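Local coordinates for protein polysaccharide Lyase Family 6 (Bacteroides cellulosilyticus, PDB 6QPS) that probably cleaves mannuronic acid-rich alginate by a lyase reaction, as a calcium-binding member of polysaccharide lyase family 6, at residues A[190-201]-A[226-237]. Sequence-based numbering, arbitrary orientation. Where two conformers were deposited one is given.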
# COMPACT_ATOMS: atom_id res chain seq x y z
N HIS A 190 -7.09 7.96 -15.27
CA HIS A 190 -6.71 6.71 -14.60
C HIS A 190 -5.23 6.41 -14.68
O HIS A 190 -4.65 5.88 -13.72
CB HIS A 190 -7.52 5.52 -15.14
CG HIS A 190 -7.44 5.34 -16.64
ND1 HIS A 190 -6.45 4.61 -17.25
CD2 HIS A 190 -8.25 5.79 -17.63
CE1 HIS A 190 -6.64 4.61 -18.56
NE2 HIS A 190 -7.72 5.33 -18.82
N LEU A 191 -4.58 6.71 -15.81
CA LEU A 191 -3.17 6.37 -16.00
C LEU A 191 -2.35 7.47 -15.34
O LEU A 191 -2.23 8.57 -15.89
CB LEU A 191 -2.87 6.19 -17.49
CG LEU A 191 -1.83 5.08 -17.75
CD1 LEU A 191 -1.76 4.63 -19.20
CD2 LEU A 191 -0.44 5.48 -17.31
N ASN A 192 -1.86 7.21 -14.12
CA ASN A 192 -1.31 8.27 -13.27
C ASN A 192 0.20 8.32 -13.18
O ASN A 192 0.76 9.40 -13.04
CB ASN A 192 -1.90 8.22 -11.85
CG ASN A 192 -1.84 6.85 -11.24
OD1 ASN A 192 -0.80 6.41 -10.72
ND2 ASN A 192 -2.98 6.17 -11.25
N ASN A 193 0.88 7.18 -13.19
CA ASN A 193 2.32 7.17 -12.94
C ASN A 193 2.66 7.88 -11.62
O ASN A 193 3.71 8.53 -11.50
CB ASN A 193 3.10 7.80 -14.10
CG ASN A 193 3.11 6.94 -15.34
OD1 ASN A 193 3.84 5.95 -15.41
ND2 ASN A 193 2.30 7.31 -16.32
N HIS A 194 1.80 7.75 -10.61
CA HIS A 194 2.16 8.31 -9.32
C HIS A 194 3.26 7.45 -8.68
O HIS A 194 3.38 6.25 -8.95
CB HIS A 194 0.99 8.33 -8.33
CG HIS A 194 -0.17 9.19 -8.73
ND1 HIS A 194 -0.03 10.45 -9.28
CD2 HIS A 194 -1.50 8.97 -8.61
CE1 HIS A 194 -1.23 10.95 -9.49
NE2 HIS A 194 -2.14 10.08 -9.08
N LEU A 195 4.01 8.05 -7.76
CA LEU A 195 5.06 7.37 -7.00
C LEU A 195 4.83 7.54 -5.50
O LEU A 195 4.70 8.67 -5.02
CB LEU A 195 6.43 7.90 -7.42
CG LEU A 195 7.64 7.32 -6.69
CD1 LEU A 195 7.77 5.80 -6.89
CD2 LEU A 195 8.92 8.04 -7.09
N ILE A 196 4.83 6.42 -4.78
CA ILE A 196 4.65 6.38 -3.33
C ILE A 196 5.89 5.66 -2.81
O ILE A 196 6.00 4.43 -2.95
CB ILE A 196 3.36 5.65 -2.94
CG1 ILE A 196 2.12 6.39 -3.51
CG2 ILE A 196 3.28 5.44 -1.44
CD1 ILE A 196 0.87 5.53 -3.66
N ASP A 197 6.85 6.40 -2.23
CA ASP A 197 8.15 5.82 -1.91
C ASP A 197 8.72 6.33 -0.59
O ASP A 197 8.55 7.49 -0.20
CB ASP A 197 9.18 6.07 -3.05
CG ASP A 197 9.56 7.54 -3.20
OD1 ASP A 197 8.75 8.33 -3.68
OD2 ASP A 197 10.70 7.91 -2.79
N HIS A 198 9.45 5.45 0.08
CA HIS A 198 10.19 5.79 1.30
C HIS A 198 9.30 6.33 2.42
O HIS A 198 9.76 7.11 3.26
CB HIS A 198 11.36 6.76 1.03
CG HIS A 198 12.36 6.22 0.06
ND1 HIS A 198 13.40 5.38 0.42
CD2 HIS A 198 12.48 6.42 -1.27
CE1 HIS A 198 14.12 5.10 -0.66
NE2 HIS A 198 13.57 5.70 -1.70
N ASN A 199 8.04 5.90 2.46
CA ASN A 199 7.15 6.29 3.55
C ASN A 199 7.12 5.22 4.63
O ASN A 199 7.41 4.04 4.37
CB ASN A 199 5.73 6.50 3.02
CG ASN A 199 5.69 7.53 1.95
OD1 ASN A 199 5.86 8.72 2.19
ND2 ASN A 199 5.44 7.09 0.73
N PHE A 200 6.80 5.65 5.85
CA PHE A 200 6.60 4.76 6.99
C PHE A 200 5.11 4.81 7.36
O PHE A 200 4.63 5.82 7.90
CB PHE A 200 7.49 5.20 8.16
CG PHE A 200 7.65 4.15 9.25
CD1 PHE A 200 6.64 3.93 10.17
CD2 PHE A 200 8.81 3.41 9.35
CE1 PHE A 200 6.80 2.99 11.18
CE2 PHE A 200 8.97 2.46 10.34
CZ PHE A 200 7.96 2.25 11.24
N PHE A 201 4.40 3.74 7.05
CA PHE A 201 2.99 3.59 7.41
C PHE A 201 2.99 2.84 8.74
O PHE A 201 3.30 1.65 8.79
CB PHE A 201 2.24 2.82 6.32
CG PHE A 201 2.21 3.53 4.99
CD1 PHE A 201 3.15 3.23 4.03
CD2 PHE A 201 1.24 4.47 4.68
CE1 PHE A 201 3.16 3.87 2.81
CE2 PHE A 201 1.22 5.10 3.43
CZ PHE A 201 2.19 4.80 2.50
N GLU A 226 -5.79 0.97 -16.65
CA GLU A 226 -4.36 1.05 -16.35
C GLU A 226 -4.08 2.23 -15.43
O GLU A 226 -4.45 3.37 -15.74
CB GLU A 226 -3.55 1.17 -17.65
CG GLU A 226 -2.04 1.27 -17.46
CD GLU A 226 -1.19 1.18 -18.75
OE1 GLU A 226 -1.77 0.95 -19.83
OE2 GLU A 226 0.04 1.33 -18.65
N SER A 227 -3.42 1.94 -14.31
CA SER A 227 -3.04 2.92 -13.31
C SER A 227 -1.55 3.25 -13.33
O SER A 227 -1.17 4.42 -13.36
CB SER A 227 -3.46 2.38 -11.93
OG SER A 227 -3.15 3.28 -10.88
N ARG A 228 -0.70 2.22 -13.32
CA ARG A 228 0.74 2.40 -13.37
C ARG A 228 1.26 3.18 -12.15
O ARG A 228 2.21 3.96 -12.25
CB ARG A 228 1.17 3.04 -14.70
CG ARG A 228 2.53 2.59 -15.15
CD ARG A 228 2.51 1.27 -15.91
NE ARG A 228 3.88 0.93 -16.29
CZ ARG A 228 4.57 -0.10 -15.82
NH1 ARG A 228 4.05 -0.94 -14.94
NH2 ARG A 228 5.82 -0.30 -16.24
N THR A 229 0.67 2.91 -10.98
CA THR A 229 1.19 3.45 -9.72
C THR A 229 2.38 2.61 -9.26
O THR A 229 2.35 1.38 -9.34
CB THR A 229 0.10 3.42 -8.65
OG1 THR A 229 -1.07 4.08 -9.12
CG2 THR A 229 0.57 4.11 -7.37
N ILE A 230 3.42 3.27 -8.75
CA ILE A 230 4.62 2.61 -8.23
C ILE A 230 4.67 2.81 -6.72
O ILE A 230 4.70 3.96 -6.24
CB ILE A 230 5.91 3.10 -8.92
CG1 ILE A 230 5.85 2.78 -10.41
CG2 ILE A 230 7.14 2.48 -8.25
CD1 ILE A 230 7.02 3.27 -11.20
N VAL A 231 4.66 1.70 -5.98
CA VAL A 231 4.73 1.69 -4.52
C VAL A 231 6.06 1.00 -4.16
O VAL A 231 6.18 -0.23 -4.31
CB VAL A 231 3.54 0.93 -3.92
CG1 VAL A 231 3.59 0.90 -2.41
CG2 VAL A 231 2.21 1.52 -4.42
N GLU A 232 7.06 1.77 -3.72
CA GLU A 232 8.44 1.29 -3.65
C GLU A 232 9.15 1.74 -2.38
O GLU A 232 9.03 2.89 -1.96
CB GLU A 232 9.17 1.80 -4.91
CG GLU A 232 10.59 1.34 -5.11
CD GLU A 232 11.19 1.96 -6.37
OE1 GLU A 232 11.45 3.19 -6.37
OE2 GLU A 232 11.36 1.23 -7.39
N ASP A 233 9.88 0.83 -1.75
CA ASP A 233 10.76 1.18 -0.64
C ASP A 233 10.00 1.78 0.55
O ASP A 233 10.52 2.66 1.23
CB ASP A 233 11.90 2.12 -1.07
CG ASP A 233 12.86 1.49 -2.05
OD1 ASP A 233 13.18 0.30 -1.91
OD2 ASP A 233 13.29 2.20 -2.99
N ASN A 234 8.79 1.29 0.83
CA ASN A 234 8.04 1.75 1.99
C ASN A 234 8.04 0.69 3.09
O ASN A 234 8.19 -0.50 2.83
CB ASN A 234 6.57 2.02 1.64
CG ASN A 234 6.39 3.03 0.51
OD1 ASN A 234 6.46 4.25 0.71
ND2 ASN A 234 6.09 2.53 -0.69
N VAL A 235 7.87 1.16 4.34
CA VAL A 235 7.69 0.29 5.51
C VAL A 235 6.23 0.34 5.96
O VAL A 235 5.64 1.43 6.05
CB VAL A 235 8.60 0.71 6.67
CG1 VAL A 235 8.35 -0.14 7.90
CG2 VAL A 235 10.04 0.59 6.29
N PHE A 236 5.67 -0.84 6.23
CA PHE A 236 4.35 -1.01 6.84
C PHE A 236 4.59 -1.68 8.20
O PHE A 236 5.02 -2.84 8.26
CB PHE A 236 3.44 -1.84 5.94
CG PHE A 236 3.21 -1.18 4.60
CD1 PHE A 236 4.14 -1.32 3.58
CD2 PHE A 236 2.10 -0.40 4.38
CE1 PHE A 236 3.95 -0.68 2.37
CE2 PHE A 236 1.92 0.24 3.16
CZ PHE A 236 2.85 0.11 2.17
N PHE A 237 4.32 -0.96 9.28
CA PHE A 237 4.66 -1.38 10.66
C PHE A 237 3.39 -1.48 11.48
O PHE A 237 2.74 -0.46 11.76
CB PHE A 237 5.62 -0.33 11.23
CG PHE A 237 5.97 -0.48 12.71
CD1 PHE A 237 5.31 0.26 13.67
CD2 PHE A 237 7.02 -1.28 13.10
CE1 PHE A 237 5.66 0.17 15.03
CE2 PHE A 237 7.38 -1.39 14.45
CZ PHE A 237 6.70 -0.67 15.40
O HOH W 1 4.91 4.52 -13.31
O HOH W 2 12.83 3.15 2.57
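Asn234 OD1 is gripped twice by Asn199, whose backbone N (2.9 Å) and side-chain ND2 reach it from opposite faces of its amide plane. The two residues sit at matching turns on successive coils of a parallel beta-helix, the fold of this lyase family, and form a step in an asparagine stack: Asn258 continues it on the next coil, while Asn199 ND2 also bonds Ile166 O on the preceding one. With CG beside its backbone N (chi1 -57°), Asn234 also sends ND2 to Ile196 O, 3.0 Å away and 49° out of that carbonyl's plane; the same oxygen takes Glu232 N in the regular parallel pairing.

In the loop that leads into strand 195-197, Asn192 OD1 accepts from Thr229 OG1 (2.8 Å) on one lone pair and from His194 N, closing an Asx turn, while its ND2 donates to Ser227 OG at 2.9 Å. An alanine in place of Asn192 would probably leave Ser227 and Thr229 without these amide partners and free the turn at His194 to shift.

Past the Asn199 turn, Phe200 leans on Val235 and Phe237, and both phenylalanines also pack against helix 454-465. Inside the coil, the rings of Phe201 and Phe236 are within 7° of parallel but displaced, so that little of one ring faces the other, with Phe201 CD1 over the face of Phe236, 3.3 Å from its CE2.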